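Local coordinates for protein superoxide dismutase [Fe] (Aquifex pyrophilus, PDB 1COJ) that catalyses the disproportionation of superoxide radicals to hydrogen peroxide and oxygen, using one iron ion in each subunit of a homotetramer, at residues 82-87 with 182-187; 162-167 with 175-180. All coordinates share one frame; numbering follows the deposited sequence.

Contact 1: residues 82-87 with 182-187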
ATOM      1  N   GLU A  82      12.859  18.168  -4.830  1.00 10.56           N
ATOM      2  CA  GLU A  82      13.675  19.349  -4.576  1.00  9.69           C
ATOM      3  C   GLU A  82      14.993  18.971  -3.910  1.00  9.40           C
ATOM      4  O   GLU A  82      16.034  19.564  -4.201  1.00 10.64           O
ATOM      5  CB  GLU A  82      12.906  20.369  -3.745  1.00  8.92           C
ATOM      6  CG  GLU A  82      11.744  20.962  -4.511  1.00  8.95           C
ATOM      7  CD  GLU A  82      11.038  22.080  -3.776  1.00 13.14           C
ATOM      8  OE1 GLU A  82      10.210  22.753  -4.418  1.00 13.92           O
ATOM      9  OE2 GLU A  82      11.294  22.288  -2.570  1.00 15.18           O
ATOM     10  N   LEU A  83      14.952  17.969  -3.039  1.00  9.24           N
ATOM     11  CA  LEU A  83      16.153  17.494  -2.355  1.00  8.24           C
ATOM     12  C   LEU A  83      17.058  16.746  -3.336  1.00  8.80           C
ATOM     13  O   LEU A  83      18.285  16.789  -3.235  1.00  9.71           O
ATOM     14  CB  LEU A  83      15.767  16.573  -1.192  1.00  9.70           C
ATOM     15  CG  LEU A  83      15.070  17.215   0.012  1.00  9.60           C
ATOM     16  CD1 LEU A  83      14.472  16.143   0.902  1.00 10.78           C
ATOM     17  CD2 LEU A  83      16.063  18.062   0.794  1.00 11.63           C
ATOM     18  N   TYR A  84      16.430  16.073  -4.294  1.00  9.17           N
ATOM     19  CA  TYR A  84      17.131  15.307  -5.319  1.00  9.68           C
ATOM     20  C   TYR A  84      17.860  16.214  -6.321  1.00 11.39           C
ATOM     21  O   TYR A  84      19.083  16.144  -6.456  1.00 11.55           O
ATOM     22  CB  TYR A  84      16.119  14.399  -6.027  1.00  6.55           C
ATOM     23  CG  TYR A  84      16.623  13.654  -7.242  1.00  8.88           C
ATOM     24  CD1 TYR A  84      17.450  12.540  -7.112  1.00  8.30           C
ATOM     25  CD2 TYR A  84      16.217  14.025  -8.522  1.00  8.48           C
ATOM     26  CE1 TYR A  84      17.852  11.806  -8.229  1.00  8.15           C
ATOM     27  CE2 TYR A  84      16.614  13.300  -9.646  1.00  9.96           C
ATOM     28  CZ  TYR A  84      17.424  12.190  -9.491  1.00 10.72           C
ATOM     29  OH  TYR A  84      17.742  11.422 -10.591  1.00 10.93           O
ATOM     30  N   PHE A  85      17.114  17.076  -7.003  1.00 11.51           N
ATOM     31  CA  PHE A  85      17.704  17.987  -7.981  1.00 12.14           C
ATOM     32  C   PHE A  85      18.704  18.941  -7.338  1.00 11.57           C
ATOM     33  O   PHE A  85      19.784  19.186  -7.881  1.00 12.33           O
ATOM     34  CB  PHE A  85      16.612  18.795  -8.685  1.00 11.42           C
ATOM     35  CG  PHE A  85      15.721  17.974  -9.574  1.00 11.61           C
ATOM     36  CD1 PHE A  85      16.263  17.151 -10.556  1.00 11.54           C
ATOM     37  CD2 PHE A  85      14.335  18.037  -9.440  1.00 11.11           C
ATOM     38  CE1 PHE A  85      15.444  16.405 -11.392  1.00 12.50           C
ATOM     39  CE2 PHE A  85      13.505  17.293 -10.274  1.00 11.34           C
ATOM     40  CZ  PHE A  85      14.060  16.476 -11.252  1.00 12.72           C
ATOM     41  N   GLY A  86      18.353  19.442  -6.157  1.00 10.77           N
ATOM     42  CA  GLY A  86      19.202  20.377  -5.441  1.00 11.26           C
ATOM     43  C   GLY A  86      20.583  19.892  -5.050  1.00 11.51           C
ATOM     44  O   GLY A  86      21.470  20.701  -4.773  1.00 12.59           O
ATOM     45  N   MET A  87      20.789  18.583  -5.039  1.00 10.22           N
ATOM     46  CA  MET A  87      22.089  18.056  -4.664  1.00 12.15           C
ATOM     47  C   MET A  87      22.899  17.518  -5.840  1.00 11.74           C
ATOM     48  O   MET A  87      23.880  16.803  -5.636  1.00 13.12           O
ATOM     49  CB  MET A  87      21.947  16.981  -3.582  1.00 11.99           C
ATOM     50  CG  MET A  87      21.240  15.710  -4.032  1.00 13.43           C
ATOM     51  SD  MET A  87      21.205  14.460  -2.744  1.00 13.68           S
ATOM     52  CE  MET A  87      22.871  13.857  -2.826  1.00 14.06           C
ATOM     53  N   ASP A 182      25.258   4.691 -10.356  1.00 13.45           N
ATOM     54  CA  ASP A 182      26.662   5.090 -10.411  1.00 13.55           C
ATOM     55  C   ASP A 182      26.764   6.536 -10.888  1.00 13.12           C
ATOM     56  O   ASP A 182      27.522   7.328 -10.325  1.00 14.89           O
ATOM     57  CB  ASP A 182      27.458   4.180 -11.356  1.00 17.94           C
ATOM     58  CG  ASP A 182      27.617   2.768 -10.819  1.00 23.28           C
ATOM     59  OD1 ASP A 182      27.636   2.593  -9.584  1.00 26.10           O
ATOM     60  OD2 ASP A 182      27.733   1.829 -11.637  1.00 27.84           O
ATOM     61  N   ALA A 183      25.987   6.881 -11.911  1.00 13.15           N
ATOM     62  CA  ALA A 183      25.990   8.233 -12.457  1.00 12.95           C
ATOM     63  C   ALA A 183      25.544   9.239 -11.396  1.00 14.41           C
ATOM     64  O   ALA A 183      26.119  10.317 -11.283  1.00 14.96           O
ATOM     65  CB  ALA A 183      25.096   8.315 -13.688  1.00 11.52           C
ATOM     66  N   PHE A 184      24.551   8.864 -10.592  1.00 13.24           N
ATOM     67  CA  PHE A 184      24.058   9.740  -9.529  1.00 12.99           C
ATOM     68  C   PHE A 184      25.203  10.090  -8.571  1.00 13.15           C
ATOM     69  O   PHE A 184      25.401  11.257  -8.219  1.00 10.81           O
ATOM     70  CB  PHE A 184      22.906   9.077  -8.756  1.00 13.11           C
ATOM     71  CG  PHE A 184      22.438   9.880  -7.574  1.00 12.20           C
ATOM     72  CD1 PHE A 184      21.442  10.840  -7.719  1.00 13.33           C
ATOM     73  CD2 PHE A 184      23.010   9.693  -6.316  1.00 12.69           C
ATOM     74  CE1 PHE A 184      21.029  11.608  -6.629  1.00 12.94           C
ATOM     75  CE2 PHE A 184      22.604  10.455  -5.225  1.00 11.94           C
ATOM     76  CZ  PHE A 184      21.610  11.413  -5.384  1.00 10.52           C
ATOM     77  N   PHE A 185      25.954   9.076  -8.154  1.00 14.65           N
ATOM     78  CA  PHE A 185      27.076   9.293  -7.249  1.00 16.98           C
ATOM     79  C   PHE A 185      28.174  10.187  -7.829  1.00 17.55           C
ATOM     80  O   PHE A 185      28.866  10.879  -7.082  1.00 18.69           O
ATOM     81  CB  PHE A 185      27.653   7.957  -6.786  1.00 19.23           C
ATOM     82  CG  PHE A 185      26.888   7.335  -5.651  1.00 24.05           C
ATOM     83  CD1 PHE A 185      27.155   7.707  -4.336  1.00 25.78           C
ATOM     84  CD2 PHE A 185      25.885   6.403  -5.892  1.00 25.20           C
ATOM     85  CE1 PHE A 185      26.433   7.160  -3.275  1.00 25.83           C
ATOM     86  CE2 PHE A 185      25.155   5.850  -4.839  1.00 25.92           C
ATOM     87  CZ  PHE A 185      25.429   6.230  -3.530  1.00 25.23           C
ATOM     88  N   LYS A 186      28.315  10.193  -9.153  1.00 17.70           N
ATOM     89  CA  LYS A 186      29.328  11.017  -9.816  1.00 19.08           C
ATOM     90  C   LYS A 186      28.971  12.498  -9.814  1.00 18.07           C
ATOM     91  O   LYS A 186      29.844  13.348 -10.001  1.00 19.74           O
ATOM     92  CB  LYS A 186      29.527  10.591 -11.275  1.00 20.17           C
ATOM     93  CG  LYS A 186      30.182   9.252 -11.492  1.00 28.50           C
ATOM     94  CD  LYS A 186      30.639   9.142 -12.940  1.00 34.73           C
ATOM     95  CE  LYS A 186      31.107   7.738 -13.292  1.00 39.39           C
ATOM     96  NZ  LYS A 186      29.974   6.773 -13.395  1.00 43.08           N
ATOM     97  N   ASN A 187      27.700  12.819  -9.607  1.00 15.10           N
ATOM     98  CA  ASN A 187      27.275  14.210  -9.630  1.00 14.85           C
ATOM     99  C   ASN A 187      26.813  14.786  -8.299  1.00 15.73           C
ATOM    100  O   ASN A 187      26.160  15.831  -8.273  1.00 18.27           O
ATOM    101  CB  ASN A 187      26.177  14.397 -10.678  1.00 13.94           C
ATOM    102  CG  ASN A 187      26.659  14.102 -12.075  1.00 13.46           C
ATOM    103  OD1 ASN A 187      26.485  13.008 -12.595  1.00 15.71           O
ATOM    104  ND2 ASN A 187      27.256  15.090 -12.699  1.00 10.32           N
TER
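With CG anti to the backbone N in both residues (chi1 172° in Y84, 175° in F184), the two aromatic rings reach across the gap between their helices and meet by their rims. Their CA atoms lie 9.8 Å apart, a distance the side chains have to span. The evidence against a stack is direct: the ring centroids are 5.8 Å apart and the planes differ by only 11°, yet neither ring lies over the face of the other. Contact is made instead by Y84 CE1 against F184 CE1, at 3.6 Å.

M87 reaches the far end of the same phenylalanine. Its side chain bends at the last torsion, and the terminal methyl CE comes within 3.8 Å of F184 CZ. The sulfur SD stands 5.4 Å from the centroid of the F184 ring, at the ring edge, which makes this a Met-aromatic contact. F184 is therefore held at two corners of its rim, one by tyrosine and one by methionine.

These three side chains join the two domains of the Fe/Mn superoxide dismutase fold: Y84 lies in the last turn of helix 63-86 in the alpha-hairpin domain and M87 just after it, F184 in helix 177-186 of the C-terminal domain. Towards their C-terminal ends the segments draw closer, to 8.1 Å between the CA atoms of M87 and N187, and the carbonyl oxygens M87 O and N187 O come within 3.6 Å of each other. Backbone hydrogen bonds pair M87 with N189 and N187 with T89.

Strand 157-163 also packs here, I160 on M87 and I162 on F184. The hydroxyl of Y84 is hydrogen-bonded to that of Y180, and the Y84 side chain lies about 6 Å from the iron, close to the ligands H27 and D163.

Contact 2: residues 162-167 with 175-180. With FE (Fe (III) ion), chain B.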
ATOM      1  N   ILE A 162      17.829   9.423  -3.405  1.00  9.86           N
ATOM      2  CA  ILE A 162      17.948   8.854  -4.743  1.00 10.03           C
ATOM      3  C   ILE A 162      16.575   8.439  -5.259  1.00  9.45           C
ATOM      4  O   ILE A 162      15.874   7.647  -4.625  1.00 10.38           O
ATOM      5  CB  ILE A 162      18.866   7.604  -4.774  1.00  9.67           C
ATOM      6  CG1 ILE A 162      20.199   7.894  -4.082  1.00 13.60           C
ATOM      7  CG2 ILE A 162      19.114   7.173  -6.223  1.00 11.47           C
ATOM      8  CD1 ILE A 162      21.152   6.702  -4.054  1.00 15.34           C
ATOM      9  N   ASP A 163      16.193   8.995  -6.402  1.00  9.06           N
ATOM     10  CA  ASP A 163      14.920   8.686  -7.036  1.00  9.86           C
ATOM     11  C   ASP A 163      15.074   7.378  -7.814  1.00 12.07           C
ATOM     12  O   ASP A 163      15.942   7.280  -8.683  1.00 13.05           O
ATOM     13  CB  ASP A 163      14.538   9.808  -8.009  1.00  9.06           C
ATOM     14  CG  ASP A 163      13.111   9.693  -8.513  1.00 14.18           C
ATOM     15  OD1 ASP A 163      12.417   8.717  -8.162  1.00 12.17           O
ATOM     16  OD2 ASP A 163      12.662  10.605  -9.234  1.00 15.60           O
ATOM     17  N   THR A 164      14.253   6.377  -7.505  1.00  9.99           N
ATOM     18  CA  THR A 164      14.332   5.111  -8.224  1.00 10.35           C
ATOM     19  C   THR A 164      13.101   4.870  -9.093  1.00 10.48           C
ATOM     20  O   THR A 164      12.913   3.779  -9.625  1.00 12.53           O
ATOM     21  CB  THR A 164      14.596   3.898  -7.286  1.00  9.49           C
ATOM     22  OG1 THR A 164      13.510   3.737  -6.369  1.00 13.07           O
ATOM     23  CG2 THR A 164      15.886   4.091  -6.508  1.00  9.22           C
ATOM     24  N   TYR A 165      12.241   5.879  -9.214  1.00 11.13           N
ATOM     25  CA  TYR A 165      11.064   5.766 -10.075  1.00  9.89           C
ATOM     26  C   TYR A 165      11.619   5.584 -11.476  1.00 11.04           C
ATOM     27  O   TYR A 165      12.645   6.174 -11.820  1.00 10.95           O
ATOM     28  CB  TYR A 165      10.231   7.044 -10.058  1.00  9.81           C
ATOM     29  CG  TYR A 165       9.124   7.077  -9.026  1.00 10.78           C
ATOM     30  CD1 TYR A 165       7.785   7.045  -9.417  1.00 11.88           C
ATOM     31  CD2 TYR A 165       9.410   7.176  -7.662  1.00 11.13           C
ATOM     32  CE1 TYR A 165       6.749   7.116  -8.475  1.00 13.53           C
ATOM     33  CE2 TYR A 165       8.381   7.246  -6.707  1.00 10.77           C
ATOM     34  CZ  TYR A 165       7.053   7.217  -7.122  1.00 11.99           C
ATOM     35  OH  TYR A 165       6.027   7.316  -6.195  1.00 11.38           O
ATOM     36  N   GLU A 166      10.917   4.823 -12.302  1.00 12.34           N
ATOM     37  CA  GLU A 166      11.372   4.562 -13.662  1.00 13.34           C
ATOM     38  C   GLU A 166      11.590   5.805 -14.518  1.00 13.16           C
ATOM     39  O   GLU A 166      12.493   5.830 -15.350  1.00 13.48           O
ATOM     40  CB  GLU A 166      10.427   3.580 -14.348  1.00 12.66           C
ATOM     41  CG  GLU A 166      10.409   2.240 -13.643  1.00 14.64           C
ATOM     42  CD  GLU A 166       9.469   1.233 -14.266  1.00 18.39           C
ATOM     43  OE1 GLU A 166       8.375   1.616 -14.737  1.00 15.97           O
ATOM     44  OE2 GLU A 166       9.826   0.037 -14.264  1.00 19.53           O
ATOM     45  N   HIS A 167      10.800   6.850 -14.295  1.00 12.90           N
ATOM     46  CA  HIS A 167      10.953   8.076 -15.075  1.00 12.97           C
ATOM     47  C   HIS A 167      12.281   8.787 -14.810  1.00 13.45           C
ATOM     48  O   HIS A 167      12.727   9.605 -15.614  1.00 14.00           O
ATOM     49  CB  HIS A 167       9.772   9.036 -14.845  1.00 14.67           C
ATOM     50  CG  HIS A 167       9.618   9.500 -13.428  1.00 15.00           C
ATOM     51  ND1 HIS A 167       8.431   9.467 -12.727  1.00 13.69           N
ATOM     52  CD2 HIS A 167      10.521  10.059 -12.585  1.00 15.08           C
ATOM     53  CE1 HIS A 167       8.649   9.995 -11.519  1.00 16.42           C
ATOM     54  NE2 HIS A 167       9.907  10.365 -11.392  1.00 19.60           N
ATOM     55  N   ASN A 175      15.714  -0.052 -18.755  1.00 13.19           N
ATOM     56  CA  ASN A 175      15.585  -0.896 -17.563  1.00 14.93           C
ATOM     57  C   ASN A 175      16.828  -0.981 -16.671  1.00 16.27           C
ATOM     58  O   ASN A 175      16.740  -1.486 -15.548  1.00 17.30           O
ATOM     59  CB  ASN A 175      15.215  -2.320 -17.974  1.00 15.31           C
ATOM     60  CG  ASN A 175      16.297  -2.974 -18.807  1.00 17.94           C
ATOM     61  OD1 ASN A 175      16.453  -2.658 -19.983  1.00 18.81           O
ATOM     62  ND2 ASN A 175      17.065  -3.866 -18.198  1.00 17.45           N
ATOM     63  N   LYS A 176      17.978  -0.537 -17.171  1.00 15.60           N
ATOM     64  CA  LYS A 176      19.235  -0.621 -16.425  1.00 17.25           C
ATOM     65  C   LYS A 176      19.427   0.412 -15.315  1.00 16.51           C
ATOM     66  O   LYS A 176      20.002   1.480 -15.536  1.00 17.19           O
ATOM     67  CB  LYS A 176      20.419  -0.558 -17.391  1.00 20.22           C
ATOM     68  CG  LYS A 176      20.372  -1.611 -18.486  1.00 26.88           C
ATOM     69  CD  LYS A 176      21.515  -1.447 -19.485  1.00 33.51           C
ATOM     70  CE  LYS A 176      21.413  -0.145 -20.291  1.00 38.16           C
ATOM     71  NZ  LYS A 176      20.223  -0.101 -21.200  1.00 40.43           N
ATOM     72  N   ARG A 177      19.042   0.038 -14.099  1.00 15.51           N
ATOM     73  CA  ARG A 177      19.163   0.923 -12.944  1.00 13.87           C
ATOM     74  C   ARG A 177      20.584   1.102 -12.380  1.00 14.05           C
ATOM     75  O   ARG A 177      20.965   2.214 -12.011  1.00 13.80           O
ATOM     76  CB  ARG A 177      18.198   0.481 -11.832  1.00 12.77           C
ATOM     77  CG  ARG A 177      18.098   1.461 -10.672  1.00 11.64           C
ATOM     78  CD  ARG A 177      17.110   0.999  -9.616  1.00 12.27           C
ATOM     79  NE  ARG A 177      15.731   0.988 -10.105  1.00 11.96           N
ATOM     80  CZ  ARG A 177      14.682   0.594  -9.385  1.00 11.36           C
ATOM     81  NH1 ARG A 177      14.845   0.183  -8.132  1.00  9.71           N
ATOM     82  NH2 ARG A 177      13.468   0.598  -9.923  1.00  9.74           N
ATOM     83  N   PRO A 178      21.390   0.023 -12.315  1.00 14.19           N
ATOM     84  CA  PRO A 178      22.758   0.147 -11.778  1.00 14.42           C
ATOM     85  C   PRO A 178      23.627   1.273 -12.357  1.00 13.59           C
ATOM     86  O   PRO A 178      24.242   2.033 -11.601  1.00 11.46           O
ATOM     87  CB  PRO A 178      23.351  -1.234 -12.039  1.00 13.84           C
ATOM     88  CG  PRO A 178      22.175  -2.124 -11.860  1.00 13.31           C
ATOM     89  CD  PRO A 178      21.079  -1.390 -12.603  1.00 14.20           C
ATOM     90  N   PRO A 179      23.712   1.388 -13.694  1.00 12.86           N
ATOM     91  CA  PRO A 179      24.539   2.463 -14.244  1.00 12.65           C
ATOM     92  C   PRO A 179      24.010   3.849 -13.871  1.00 11.85           C
ATOM     93  O   PRO A 179      24.784   4.799 -13.765  1.00 12.48           O
ATOM     94  CB  PRO A 179      24.490   2.207 -15.752  1.00 13.47           C
ATOM     95  CG  PRO A 179      23.201   1.477 -15.943  1.00 14.80           C
ATOM     96  CD  PRO A 179      23.173   0.542 -14.776  1.00 14.23           C
ATOM     97  N   TYR A 180      22.704   3.955 -13.654  1.00 11.30           N
ATOM     98  CA  TYR A 180      22.096   5.224 -13.268  1.00 11.06           C
ATOM     99  C   TYR A 180      22.528   5.587 -11.849  1.00 11.03           C
ATOM    100  O   TYR A 180      22.851   6.744 -11.566  1.00 11.26           O
ATOM    101  CB  TYR A 180      20.568   5.134 -13.371  1.00 11.01           C
ATOM    102  CG  TYR A 180      19.819   6.102 -12.481  1.00 12.23           C
ATOM    103  CD1 TYR A 180      19.869   7.481 -12.704  1.00 12.71           C
ATOM    104  CD2 TYR A 180      19.059   5.636 -11.404  1.00 12.01           C
ATOM    105  CE1 TYR A 180      19.177   8.374 -11.872  1.00 12.79           C
ATOM    106  CE2 TYR A 180      18.365   6.517 -10.568  1.00 12.21           C
ATOM    107  CZ  TYR A 180      18.427   7.882 -10.806  1.00 14.43           C
ATOM    108  OH  TYR A 180      17.745   8.745  -9.978  1.00 12.17           O
TER
HETATM  109 FE    FE B 213      10.989  11.353  -9.904  0.55 20.15          FE
HETATM  110  O   HOH W   1      10.008  10.232  -8.568  1.00 13.62           O
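The iron site of the Fe/Mn superoxide dismutase fold takes one ligand, D163, from the end of strand 157-163 and another, H167, from the loop that follows, and Y180 of helix 177-186 holds the strand end. Y180 OH donates to the backbone D163 O at 2.7 Å. The bond falls in the carbonyl plane on a lone pair, with a C=O...donor angle of 141°, and D163 O lies near the plane of the tyrosine ring, at its edge. The same hydroxyl is also hydrogen-bonded to Y84 OH. While the main-chain oxygen of D163 takes this bond, its carboxylate turns to the metal.

D163 OD2 binds the iron at 1.9 Å. H167 NE2 does so at 2.1 Å. A water 2.0 Å from the iron, H27 and H81 complete the five ligands. The other carboxylate oxygen, D163 OD1, accepts from Y165 N at 3.0 Å, closing an Asx turn. That N-H approaches from above the carboxylate plane, 47° out of it. The iron-bound water also donates to D163 OD1, though weakly, so both oxygens of the group have partners that restrict its rotation.

R177 lies across T164. Its chain extends from the backbone and bends at chi3 (-66°), laying one guanidinium face against T164 CB, which is 3.8 Å from R177 NH1. T164 O is over a guanidinium face too, 3.2 Å from R177 NH2, but the angle is too poor for a hydrogen bond. The polar ends are satisfied by other residues: NH1 by A122 O, NH2 by Y169 OH, and T164 OG1 by F125 O.

E166 OE2 and H167 ND1 are hydrogen-bonded reciprocally to H167 ND1 and E166 OE2 of a neighbouring subunit. Within the chain, helix 111-124 packs on T164 and R177, and helix 63-86 brings Y84 against D163.

From the N terminus, the chain passes through the alpha-hairpin domain and reaches contact 1 at the end of helix 63-86. It then runs through helices 98-107 and 111-124 and the three-stranded sheet, whose edge strand 157-163 leads into contact 2. That contact closes a short loop of seven residues containing helix 170-173. Helix 177-186 supplies the second side of both contacts, its start in contact 2 and its end in contact 1, which closes only after 94 intervening residues. Contact 2 is thus nested inside contact 1, their centres 12 Å apart. They touch at several points, among them Y84 against the D163 backbone and F185 on I162, which ties sheet, hairpin and helix 177-186 together beside the iron.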